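Local structure of Serine/threonine protein kinase (Mycobacterium tuberculosis, 4ESQ) at residues Asn21-Ser26 / Gly181-Lys186; Leu54-Asp59 / Val166-Ala171; Asn71-Ser76 / Val86-Val91; Ser160-Val165 / Asp189-Glu194. The protein probably phosphorylates serine and threonine residues of proteins with ATP as a membrane receptor kinase, of which this chain is the extracellular sensor domain. All coordinates share one frame; numbering follows the deposited sequence. Where two conformers were deposited one is given.

Starting from the N terminus, helix 17-24 is the first element used: contact 1 pairs its end with helix 179-192 and so closes a loop around most of the chain. Contact 2 is nested within that loop and sets the turn after helix 51-54 against strand 165-173. Inside contact 2 lies contact 3, the hairpin of strands 69-76 and 84-92, whose second strand is the sheet neighbour of strand 165-173. Contact 4 follows contact 3 in series but crosses both contacts 1 and 2, joining the turn after strand 154-162 to the end of helix 179-192. Together the four tie the central antiparallel sheet to its C-terminal helix on one face and to the 54-59 loop on the other.

Contact 1. Residues Asn21-Ser26 / Gly181-Lys186; sequences NAVMGS and GQIAAK
The last turn of helix 17-24 comes up against helix 179-192 with Val23 and Ile183 nearest, their CA atoms 7.1 Å apart. Val23 carries the contact and splits its two methyls between different partners. With CG1 anti to the backbone N (chi1 167°), that methyl lies 3.8 Å from Ile183 CG1 and also brushes the Gln182 side chain. CG2 rests instead against the aliphatic part of Lys186, 3.8 Å from its CE; a bend at chi4 (-64°) turns the ammonium end off the valine and leaves the methylenes to do the touching. Gln182, Ile183 and Lys186 lie on one side of their helix and together form the surface that receives Val23. Deeper in, Met24 SD approaches Ile183 CD1 at 4.4 Å, and both side chains continue onto Val86 of strand 84-92. The two helices thus lie over the same face of the antiparallel sheet, where Ile183 also packs on Val169 of strand 165-173. Toward solvent the join turns polar: a water donates to Val23 O at 2.8 Å and to Gln182 OE1 at 2.7 Å, bridging a carbonyl in the last turn of one helix to a side chain of the other. Helix 17-24 is ended by Gly25, whose phi is positive (80°), while Ser26 N reaches back to Asn21 O at 2.9 Å.

Contact 2. Residues Leu54-Asp59 / Val166-Ala171; sequences LYTSQD and VVDVNA
Asp168 is the first residue of segment 166-171, on strand 165-173, to meet the loop, its CA 5.7 Å from that of Thr56. Its CG stands anti to the backbone N (chi1 -160°), which brings the carboxylate in front of the Ser57 N-H and against Thr56, with CG 3.6 Å from Thr56 CB. OD2 accepts the Ser57 N-H at 3.2 Å; the bond is nearly straight, 168° at the hydrogen, but arrives from above the carboxylate plane. Tyr62 OH also bonds to OD2, while OD1 forms a salt bridge with Arg157 NH2, so this buried acid is held at both oxygens and would probably stay charged. The loop thereby lies on the face of the antiparallel sheet away from helix 179-192, as the next residue confirms: Val169 directs its side chain to Ala180 and Ile183 of that helix and offers the loop only its peptide. Asn170 CB lies near Thr56 CG2, a contact that is less certain because the threonine has two conformers. Asn170 ND2 donates at 3.2 Å to a water that also takes the Thr56 N-H, at 3.3 Å. On the loop's own side, Gln58 NE2 donates to Thr56 O at 3.0 Å, bracing the turn just before helix 59-62.

Contact 3. Residues Asn71-Ser76 / Val86-Val91; sequences NGLISS and VNQAVV
Ile74 and Asn87 face each other as a non-hydrogen-bonded pair, and their side chains cross: Ile74 CG1 sits directly above the amide of Asn87, 3.5 Å from its CG, with CD1 reaching on toward ND2. Asn87 CG stands anti to the backbone N (chi1 -172°), and a chi2 of -11° turns the face of the amide to the isoleucine. On the other face of the hairpin, Leu73 and Gln88 run side by side in the same direction, Leu73 CD1 4.2 Å from Gln88 NE2. That NE2 donates at 3.1 Å to a water which also bonds Ser75 OG at 2.8 Å and, weakly, Leu73 O, while Gln88 OE1 accepts from Leu15 N; the amide is therefore held at both ends. Between Gly72 and Ala89 the strands close to a CA-CA distance of 3.9 Å. Six backbone hydrogen bonds, joining Asn71 with Val90, Leu73 with Gln88 and Ser75 with Val86 in both directions, zip this regular antiparallel ladder. In the sheet, strand 69-76 is flanked on its other edge by residues 30-35 and strand 84-92 by strand 165-173, while helices 17-24 and 179-192 cover the face bearing Val86 and Gln88.

Contact 4. Residues Ser160-Val165 / Asp189-Glu194; sequences SVANNV and DKVNKE
Asn163 ND2 is gripped twice, by Gln3 O and by a water at 2.8 Å that passes on a hydrogen bond, also of 2.8 Å, to Val191 O. That carbonyl receives a second donor, Glu194 N, at 3.1 Å, as the C-terminal helix runs out. Asn163 is the second residue of a type II' turn from Ala162 to Val165, a tight link between strands 154-162 and 165-173, and its positive phi (54°) belongs to that turn. Beneath the water bridge the contact is apolar. Val191 holds CG1 anti to its N (chi1 171°) and drives this methyl into the bend, 3.6 Å from Ala162 CB and just as near Ala162 O, with Asn163 CB at 3.9 Å. Its other methyl, CG2, faces the far strand of the turn, 4.3 Å from Val165 CG1. Asn192 OD1 merely skirts Ala162 CB. The hairpin tip and the last turn of helix 179-192 share no direct hydrogen bond: one valine wedged against three residues of the turn supplies the fit, and a water links the polar groups alongside, where it helps satisfy a carbonyl at the helix end.

Contact 1. Residues Asn21-Ser26 / Gly181-Lys186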
loop_
_atom_site.group_PDB
_atom_site.type_symbol
_atom_site.label_atom_id
_atom_site.label_comp_id
_atom_site.label_asym_id
_atom_site.label_seq_id
_atom_site.Cartn_x
_atom_site.Cartn_y
_atom_site.Cartn_z
ATOM N N ASN A 21 -3.886 -8.964 -12.226
ATOM C CA ASN A 21 -4.528 -8.648 -13.497
ATOM C C ASN A 21 -6.041 -8.584 -13.366
ATOM O O ASN A 21 -6.675 -7.658 -13.867
ATOM C CB ASN A 21 -4.177 -9.700 -14.550
ATOM C CG ASN A 21 -2.889 -9.396 -15.290
ATOM O OD1 ASN A 21 -2.551 -8.233 -15.547
ATOM N ND2 ASN A 21 -2.177 -10.455 -15.677
ATOM N N ALA A 22 -6.611 -9.573 -12.684
ATOM C CA ALA A 22 -8.059 -9.680 -12.550
ATOM C C ALA A 22 -8.645 -8.496 -11.792
ATOM O O ALA A 22 -9.696 -7.974 -12.160
ATOM C CB ALA A 22 -8.434 -10.997 -11.862
ATOM N N VAL A 23 -7.971 -8.067 -10.733
ATOM C CA VAL A 23 -8.476 -6.934 -9.966
ATOM C C VAL A 23 -8.377 -5.659 -10.801
ATOM O O VAL A 23 -9.310 -4.844 -10.831
ATOM C CB VAL A 23 -7.729 -6.758 -8.624
ATOM C CG1 VAL A 23 -8.050 -5.385 -8.001
ATOM C CG2 VAL A 23 -8.082 -7.887 -7.662
ATOM N N MET A 24 -7.263 -5.501 -11.502
ATOM C CA MET A 24 -6.966 -4.239 -12.176
ATOM C C MET A 24 -7.631 -4.093 -13.547
ATOM O O MET A 24 -7.652 -3.001 -14.113
ATOM C CB MET A 24 -5.449 -4.029 -12.316
ATOM C CG MET A 24 -4.698 -3.837 -10.992
ATOM S SD MET A 24 -5.458 -2.650 -9.855
ATOM C CE MET A 24 -5.188 -1.121 -10.741
ATOM N N GLY A 25 -8.169 -5.184 -14.085
ATOM C CA GLY A 25 -8.766 -5.121 -15.405
ATOM C C GLY A 25 -7.729 -5.186 -16.509
ATOM O O GLY A 25 -7.871 -4.548 -17.554
ATOM N N SER A 26 -6.681 -5.967 -16.276
ATOM C CA SER A 26 -5.593 -6.123 -17.236
ATOM C C SER A 26 -5.378 -7.595 -17.564
ATOM O O SER A 26 -5.922 -8.469 -16.898
ATOM C CB SER A 26 -4.303 -5.529 -16.651
ATOM O OG SER A 26 -3.224 -5.614 -17.563
ATOM N N GLY A 181 -8.585 -1.735 -2.058
ATOM C CA GLY A 181 -9.421 -2.381 -1.067
ATOM C C GLY A 181 -9.631 -3.841 -1.422
ATOM O O GLY A 181 -9.626 -4.704 -0.543
ATOM N N GLN A 182 -9.834 -4.129 -2.707
ATOM C CA GLN A 182 -10.030 -5.520 -3.121
ATOM C C GLN A 182 -8.766 -6.342 -2.918
ATOM O O GLN A 182 -8.806 -7.493 -2.460
ATOM C CB GLN A 182 -10.394 -5.595 -4.594
ATOM C CG GLN A 182 -11.770 -5.132 -4.935
ATOM C CD GLN A 182 -12.034 -5.395 -6.393
ATOM O OE1 GLN A 182 -11.874 -4.512 -7.230
ATOM N NE2 GLN A 182 -12.384 -6.641 -6.716
ATOM N N ILE A 183 -7.643 -5.762 -3.299
ATOM C CA ILE A 183 -6.376 -6.458 -3.165
ATOM C C ILE A 183 -6.131 -6.769 -1.694
ATOM O O ILE A 183 -5.804 -7.907 -1.327
ATOM C CB ILE A 183 -5.228 -5.640 -3.797
ATOM C CG1 ILE A 183 -5.353 -5.679 -5.326
ATOM C CG2 ILE A 183 -3.866 -6.167 -3.368
ATOM C CD1 ILE A 183 -4.545 -4.604 -6.033
ATOM N N ALA A 184 -6.319 -5.771 -0.843
ATOM C CA ALA A 184 -6.090 -5.953 0.587
ATOM C C ALA A 184 -6.948 -7.085 1.150
ATOM O O ALA A 184 -6.468 -7.932 1.909
ATOM C CB ALA A 184 -6.370 -4.650 1.330
ATOM N N ALA A 185 -8.222 -7.104 0.766
ATOM C CA ALA A 185 -9.135 -8.125 1.266
ATOM C C ALA A 185 -8.706 -9.514 0.820
ATOM O O ALA A 185 -8.822 -10.482 1.581
ATOM C CB ALA A 185 -10.560 -7.829 0.831
ATOM N N LYS A 186 -8.197 -9.620 -0.403
ATOM C CA LYS A 186 -7.738 -10.914 -0.896
ATOM C C LYS A 186 -6.477 -11.382 -0.157
ATOM O O LYS A 186 -6.348 -12.560 0.175
ATOM C CB LYS A 186 -7.530 -10.881 -2.411
ATOM C CG LYS A 186 -8.848 -10.698 -3.184
ATOM C CD LYS A 186 -8.619 -10.501 -4.670
ATOM C CE LYS A 186 -9.950 -10.392 -5.431
ATOM N NZ LYS A 186 -10.749 -11.649 -5.347
HETATM O O HOH W 1 -11.884 -5.365 -9.804
#

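Contact 2. Residues Leu54-Asp59 / Val166-Ala171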
loop_
_atom_site.group_PDB
_atom_site.type_symbol
_atom_site.label_atom_id
_atom_site.label_comp_id
_atom_site.label_asym_id
_atom_site.label_seq_id
_atom_site.Cartn_x
_atom_site.Cartn_y
_atom_site.Cartn_z
ATOM N N LEU A 54 0.620 8.308 0.977
ATOM C CA LEU A 54 0.923 8.265 -0.456
ATOM C C LEU A 54 1.517 6.937 -0.924
ATOM O O LEU A 54 1.208 6.467 -2.026
ATOM C CB LEU A 54 1.921 9.366 -0.824
ATOM C CG LEU A 54 1.360 10.787 -0.731
ATOM C CD1 LEU A 54 2.466 11.825 -0.705
ATOM C CD2 LEU A 54 0.384 11.041 -1.867
ATOM N N TYR A 55 2.398 6.365 -0.109
ATOM C CA TYR A 55 3.215 5.224 -0.526
ATOM C C TYR A 55 3.256 4.104 0.513
ATOM O O TYR A 55 3.231 4.361 1.722
ATOM C CB TYR A 55 4.656 5.679 -0.769
ATOM C CG TYR A 55 4.801 6.909 -1.640
ATOM C CD1 TYR A 55 4.312 6.919 -2.942
ATOM C CD2 TYR A 55 5.436 8.052 -1.165
ATOM C CE1 TYR A 55 4.449 8.040 -3.751
ATOM C CE2 TYR A 55 5.577 9.185 -1.971
ATOM C CZ TYR A 55 5.082 9.165 -3.262
ATOM O OH TYR A 55 5.205 10.273 -4.069
ATOM N N THR A 56 3.331 2.860 0.041
ATOM C CA THR A 56 3.482 1.723 0.940
ATOM C C THR A 56 4.941 1.546 1.318
ATOM O O THR A 56 5.832 2.106 0.674
ATOM C CB THR A 56 3.037 0.405 0.277
ATOM O OG1 THR A 56 4.114 -0.124 -0.509
ATOM C CG2 THR A 56 1.847 0.633 -0.617
ATOM N N SER A 57 5.175 0.768 2.373
ATOM C CA SER A 57 6.517 0.288 2.705
ATOM C C SER A 57 7.601 1.355 2.849
ATOM O O SER A 57 8.749 1.121 2.480
ATOM C CB SER A 57 6.980 -0.726 1.649
ATOM O OG SER A 57 5.932 -1.595 1.243
ATOM N N GLN A 58 7.256 2.508 3.403
ATOM C CA GLN A 58 8.226 3.588 3.518
ATOM C C GLN A 58 9.028 3.495 4.809
ATOM O O GLN A 58 8.462 3.367 5.897
ATOM C CB GLN A 58 7.520 4.946 3.450
ATOM C CG GLN A 58 6.814 5.191 2.120
ATOM C CD GLN A 58 7.800 5.324 0.975
ATOM O OE1 GLN A 58 8.489 6.339 0.857
ATOM N NE2 GLN A 58 7.893 4.289 0.143
ATOM N N ASP A 59 10.350 3.581 4.695
ATOM C CA ASP A 59 11.197 3.485 5.880
ATOM C C ASP A 59 10.835 4.470 7.010
ATOM O O ASP A 59 10.703 4.044 8.157
ATOM C CB ASP A 59 12.677 3.600 5.510
ATOM C CG ASP A 59 13.585 3.368 6.701
ATOM O OD1 ASP A 59 13.714 2.205 7.131
ATOM O OD2 ASP A 59 14.151 4.355 7.213
ATOM N N VAL A 166 0.547 -6.828 8.691
ATOM C CA VAL A 166 -0.051 -5.638 8.101
ATOM C C VAL A 166 -0.016 -5.734 6.576
ATOM O O VAL A 166 0.994 -6.116 5.990
ATOM C CB VAL A 166 0.674 -4.360 8.554
ATOM C CG1 VAL A 166 0.193 -3.159 7.717
ATOM C CG2 VAL A 166 0.444 -4.126 10.046
ATOM N N VAL A 167 -1.134 -5.413 5.949
ATOM C CA VAL A 167 -1.269 -5.488 4.505
ATOM C C VAL A 167 -1.248 -4.046 4.013
ATOM O O VAL A 167 -2.010 -3.217 4.501
ATOM C CB VAL A 167 -2.589 -6.173 4.144
ATOM C CG1 VAL A 167 -2.781 -6.240 2.633
ATOM C CG2 VAL A 167 -2.604 -7.570 4.747
ATOM N N ASP A 168 -0.361 -3.740 3.069
ATOM C CA ASP A 168 -0.108 -2.352 2.688
ATOM C C ASP A 168 -0.082 -2.257 1.174
ATOM O O ASP A 168 0.858 -2.743 0.545
ATOM C CB ASP A 168 1.246 -1.920 3.273
ATOM C CG ASP A 168 1.408 -0.414 3.368
ATOM O OD1 ASP A 168 0.498 0.318 2.941
ATOM O OD2 ASP A 168 2.464 0.033 3.882
ATOM N N VAL A 169 -1.107 -1.636 0.594
ATOM C CA VAL A 169 -1.321 -1.683 -0.859
ATOM C C VAL A 169 -1.537 -0.313 -1.509
ATOM O O VAL A 169 -2.273 0.531 -0.991
ATOM C CB VAL A 169 -2.542 -2.563 -1.181
ATOM C CG1 VAL A 169 -2.806 -2.601 -2.687
ATOM C CG2 VAL A 169 -2.350 -3.981 -0.618
ATOM N N ASN A 170 -0.907 -0.106 -2.665
ATOM C CA ASN A 170 -1.136 1.086 -3.471
ATOM C C ASN A 170 -1.504 0.618 -4.859
ATOM O O ASN A 170 -0.753 -0.150 -5.477
ATOM C CB ASN A 170 0.132 1.949 -3.515
ATOM C CG ASN A 170 -0.147 3.392 -3.927
ATOM O OD1 ASN A 170 -1.293 3.844 -3.931
ATOM N ND2 ASN A 170 0.908 4.122 -4.254
ATOM N N ALA A 171 -2.682 1.014 -5.336
ATOM C CA ALA A 171 -3.139 0.586 -6.654
ATOM C C ALA A 171 -3.504 1.818 -7.472
ATOM O O ALA A 171 -4.329 2.629 -7.041
ATOM C CB ALA A 171 -4.340 -0.356 -6.534
HETATM O O HOH W 2 3.652 2.858 -3.231
#

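Contact 3. Residues Asn71-Ser76 / Val86-Val91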
loop_
_atom_site.group_PDB
_atom_site.type_symbol
_atom_site.label_atom_id
_atom_site.label_comp_id
_atom_site.label_asym_id
_atom_site.label_seq_id
_atom_site.Cartn_x
_atom_site.Cartn_y
_atom_site.Cartn_z
ATOM N N ASN A 71 7.616 -8.103 2.766
ATOM C CA ASN A 71 7.709 -8.694 1.439
ATOM C C ASN A 71 6.716 -8.027 0.507
ATOM O O ASN A 71 5.531 -7.911 0.829
ATOM C CB ASN A 71 7.473 -10.209 1.486
ATOM C CG ASN A 71 7.982 -10.928 0.236
ATOM O OD1 ASN A 71 7.242 -11.132 -0.727
ATOM N ND2 ASN A 71 9.253 -11.329 0.258
ATOM N N GLY A 72 7.197 -7.573 -0.647
ATOM C CA GLY A 72 6.323 -6.873 -1.573
ATOM C C GLY A 72 6.635 -7.104 -3.039
ATOM O O GLY A 72 7.657 -7.699 -3.385
ATOM N N LEU A 73 5.748 -6.603 -3.891
ATOM C CA LEU A 73 5.906 -6.679 -5.344
ATOM C C LEU A 73 5.287 -5.463 -6.009
ATOM O O LEU A 73 4.217 -4.995 -5.609
ATOM C CB LEU A 73 5.206 -7.925 -5.889
ATOM C CG LEU A 73 5.855 -9.297 -5.731
ATOM C CD1 LEU A 73 4.878 -10.379 -6.206
ATOM C CD2 LEU A 73 7.184 -9.370 -6.505
ATOM N N ILE A 74 5.946 -4.964 -7.046
ATOM C CA ILE A 74 5.377 -3.897 -7.851
ATOM C C ILE A 74 5.096 -4.466 -9.228
ATOM O O ILE A 74 5.968 -5.098 -9.819
ATOM C CB ILE A 74 6.336 -2.709 -7.945
ATOM C CG1 ILE A 74 6.360 -1.981 -6.598
ATOM C CG2 ILE A 74 5.895 -1.772 -9.049
ATOM C CD1 ILE A 74 7.448 -0.953 -6.466
ATOM N N SER A 75 3.873 -4.268 -9.718
ATOM C CA SER A 75 3.462 -4.797 -11.026
ATOM C C SER A 75 2.860 -3.732 -11.927
ATOM O O SER A 75 2.151 -2.846 -11.459
ATOM C CB SER A 75 2.427 -5.897 -10.852
ATOM O OG SER A 75 2.942 -6.934 -10.049
ATOM N N SER A 76 3.115 -3.846 -13.227
ATOM C CA SER A 76 2.517 -2.941 -14.208
ATOM C C SER A 76 2.653 -3.556 -15.597
ATOM O O SER A 76 3.450 -4.475 -15.798
ATOM C CB SER A 76 3.211 -1.573 -14.180
ATOM O OG SER A 76 4.570 -1.692 -14.571
ATOM N N VAL A 86 0.572 -1.525 -9.490
ATOM C CA VAL A 86 0.222 -1.986 -8.151
ATOM C C VAL A 86 1.470 -2.224 -7.334
ATOM O O VAL A 86 2.407 -2.866 -7.805
ATOM C CB VAL A 86 -0.590 -3.296 -8.202
ATOM C CG1 VAL A 86 -0.616 -3.987 -6.820
ATOM C CG2 VAL A 86 -1.992 -3.027 -8.731
ATOM N N ASN A 87 1.480 -1.706 -6.111
ATOM C CA ASN A 87 2.512 -2.030 -5.138
ATOM C C ASN A 87 1.785 -2.715 -3.984
ATOM O O ASN A 87 0.950 -2.093 -3.316
ATOM C CB ASN A 87 3.220 -0.763 -4.648
ATOM C CG ASN A 87 4.453 -1.054 -3.774
ATOM O OD1 ASN A 87 4.694 -2.185 -3.354
ATOM N ND2 ASN A 87 5.234 -0.016 -3.502
ATOM N N GLN A 88 2.069 -3.997 -3.786
ATOM C CA GLN A 88 1.449 -4.761 -2.709
ATOM C C GLN A 88 2.528 -5.259 -1.776
ATOM O O GLN A 88 3.558 -5.750 -2.221
ATOM C CB GLN A 88 0.642 -5.948 -3.253
ATOM C CG GLN A 88 1.371 -6.759 -4.314
ATOM C CD GLN A 88 0.723 -8.117 -4.563
ATOM O OE1 GLN A 88 -0.040 -8.622 -3.742
ATOM N NE2 GLN A 88 1.057 -8.722 -5.686
ATOM N N ALA A 89 2.296 -5.121 -0.478
ATOM C CA ALA A 89 3.275 -5.559 0.504
ATOM C C ALA A 89 2.597 -6.100 1.749
ATOM O O ALA A 89 1.502 -5.666 2.116
ATOM C CB ALA A 89 4.190 -4.410 0.879
ATOM N N VAL A 90 3.272 -7.049 2.393
ATOM C CA VAL A 90 2.866 -7.541 3.701
ATOM C C VAL A 90 4.019 -7.370 4.676
ATOM O O VAL A 90 5.191 -7.557 4.332
ATOM C CB VAL A 90 2.418 -9.000 3.652
ATOM C CG1 VAL A 90 1.037 -9.083 3.010
ATOM C CG2 VAL A 90 3.426 -9.838 2.869
ATOM N N VAL A 91 3.681 -7.007 5.902
ATOM C CA VAL A 91 4.696 -6.680 6.887
ATOM C C VAL A 91 4.425 -7.495 8.144
ATOM O O VAL A 91 3.318 -7.442 8.690
ATOM C CB VAL A 91 4.691 -5.176 7.220
ATOM C CG1 VAL A 91 5.781 -4.858 8.238
ATOM C CG2 VAL A 91 4.869 -4.332 5.940
HETATM O O HOH W 3 2.259 -6.503 -7.399
#

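Contact 4. Residues Ser160-Val165 / Asp189-Glu194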
loop_
_atom_site.group_PDB
_atom_site.type_symbol
_atom_site.label_atom_id
_atom_site.label_comp_id
_atom_site.label_asym_id
_atom_site.label_seq_id
_atom_site.Cartn_x
_atom_site.Cartn_y
_atom_site.Cartn_z
ATOM N N SER A 160 -4.616 -2.901 5.899
ATOM C CA SER A 160 -5.398 -3.713 6.820
ATOM C C SER A 160 -4.447 -4.537 7.673
ATOM O O SER A 160 -3.220 -4.466 7.518
ATOM C CB SER A 160 -6.375 -4.617 6.059
ATOM O OG SER A 160 -7.435 -5.066 6.909
ATOM N N VAL A 161 -5.015 -5.317 8.583
ATOM C CA VAL A 161 -4.221 -6.171 9.443
ATOM C C VAL A 161 -5.006 -7.440 9.695
ATOM O O VAL A 161 -6.230 -7.405 9.852
ATOM C CB VAL A 161 -3.879 -5.477 10.775
ATOM C CG1 VAL A 161 -5.113 -4.785 11.347
ATOM C CG2 VAL A 161 -3.291 -6.471 11.778
ATOM N N ALA A 162 -4.296 -8.559 9.694
ATOM C CA ALA A 162 -4.861 -9.839 10.100
ATOM C C ALA A 162 -3.744 -10.584 10.817
ATOM O O ALA A 162 -2.602 -10.575 10.360
ATOM C CB ALA A 162 -5.338 -10.617 8.903
ATOM N N ASN A 163 -4.061 -11.213 11.945
ATOM C CA ASN A 163 -3.026 -11.865 12.739
ATOM C C ASN A 163 -1.923 -10.844 13.029
ATOM O O ASN A 163 -2.221 -9.720 13.432
ATOM C CB ASN A 163 -2.473 -13.096 12.006
ATOM C CG ASN A 163 -1.922 -14.148 12.956
ATOM O OD1 ASN A 163 -1.572 -13.846 14.100
ATOM N ND2 ASN A 163 -1.829 -15.391 12.479
ATOM N N ASN A 164 -0.663 -11.230 12.824
ATOM C CA ASN A 164 0.471 -10.344 13.082
ATOM C C ASN A 164 0.973 -9.652 11.818
ATOM O O ASN A 164 2.114 -9.182 11.776
ATOM C CB ASN A 164 1.633 -11.131 13.692
ATOM C CG ASN A 164 2.117 -12.235 12.777
ATOM O OD1 ASN A 164 1.317 -12.973 12.203
ATOM N ND2 ASN A 164 3.430 -12.341 12.617
ATOM N N VAL A 165 0.131 -9.599 10.789
ATOM C CA VAL A 165 0.579 -9.115 9.485
ATOM C C VAL A 165 -0.187 -7.873 9.058
ATOM O O VAL A 165 -1.413 -7.862 9.070
ATOM C CB VAL A 165 0.401 -10.193 8.391
ATOM C CG1 VAL A 165 0.792 -9.651 7.003
ATOM C CG2 VAL A 165 1.208 -11.426 8.730
ATOM N N ASP A 189 -7.490 -12.648 3.220
ATOM C CA ASP A 189 -8.009 -14.018 3.129
ATOM C C ASP A 189 -6.867 -15.035 3.119
ATOM O O ASP A 189 -6.993 -16.125 3.682
ATOM C CB ASP A 189 -8.886 -14.211 1.888
ATOM C CG ASP A 189 -10.241 -13.534 2.009
ATOM O OD1 ASP A 189 -10.690 -13.277 3.140
ATOM O OD2 ASP A 189 -10.868 -13.278 0.962
ATOM N N LYS A 190 -5.756 -14.690 2.471
ATOM C CA LYS A 190 -4.596 -15.583 2.462
ATOM C C LYS A 190 -3.958 -15.669 3.849
ATOM O O LYS A 190 -3.507 -16.737 4.259
ATOM C CB LYS A 190 -3.568 -15.162 1.404
ATOM C CG LYS A 190 -4.077 -15.334 -0.036
ATOM C CD LYS A 190 -2.951 -15.222 -1.061
ATOM C CE LYS A 190 -3.497 -15.317 -2.501
ATOM N NZ LYS A 190 -2.388 -15.286 -3.499
ATOM N N VAL A 191 -3.919 -14.555 4.578
ATOM C CA VAL A 191 -3.400 -14.594 5.949
ATOM C C VAL A 191 -4.273 -15.524 6.781
ATOM O O VAL A 191 -3.777 -16.359 7.548
ATOM C CB VAL A 191 -3.402 -13.200 6.624
ATOM C CG1 VAL A 191 -3.064 -13.327 8.108
ATOM C CG2 VAL A 191 -2.441 -12.259 5.924
ATOM N N ASN A 192 -5.585 -15.377 6.627
ATOM C CA ASN A 192 -6.529 -16.138 7.440
ATOM C C ASN A 192 -6.370 -17.640 7.271
ATOM O O ASN A 192 -6.642 -18.406 8.193
ATOM C CB ASN A 192 -7.972 -15.739 7.124
ATOM C CG ASN A 192 -8.334 -14.366 7.662
ATOM O OD1 ASN A 192 -7.698 -13.860 8.582
ATOM N ND2 ASN A 192 -9.380 -13.774 7.102
ATOM N N LYS A 193 -5.932 -18.061 6.089
ATOM C CA LYS A 193 -5.845 -19.484 5.795
ATOM C C LYS A 193 -4.471 -20.080 6.109
ATOM O O LYS A 193 -4.264 -21.278 5.939
ATOM C CB LYS A 193 -6.256 -19.754 4.341
ATOM C CG LYS A 193 -5.215 -19.413 3.298
ATOM C CD LYS A 193 -5.815 -19.563 1.894
ATOM C CE LYS A 193 -4.820 -19.204 0.802
ATOM N NZ LYS A 193 -5.465 -19.243 -0.550
ATOM N N GLU A 194 -3.546 -19.248 6.582
ATOM C CA GLU A 194 -2.194 -19.707 6.917
ATOM C C GLU A 194 -2.220 -20.839 7.938
ATOM O O GLU A 194 -2.800 -20.704 9.019
ATOM C CB GLU A 194 -1.345 -18.563 7.479
ATOM C CG GLU A 194 -0.368 -17.941 6.500
ATOM C CD GLU A 194 0.520 -18.962 5.805
ATOM O OE1 GLU A 194 0.240 -19.266 4.631
ATOM O OE2 GLU A 194 1.503 -19.450 6.410
ATOM O OXT GLU A 194 -1.647 -21.905 7.710
HETATM O O HOH W 4 -3.283 -16.536 10.330
#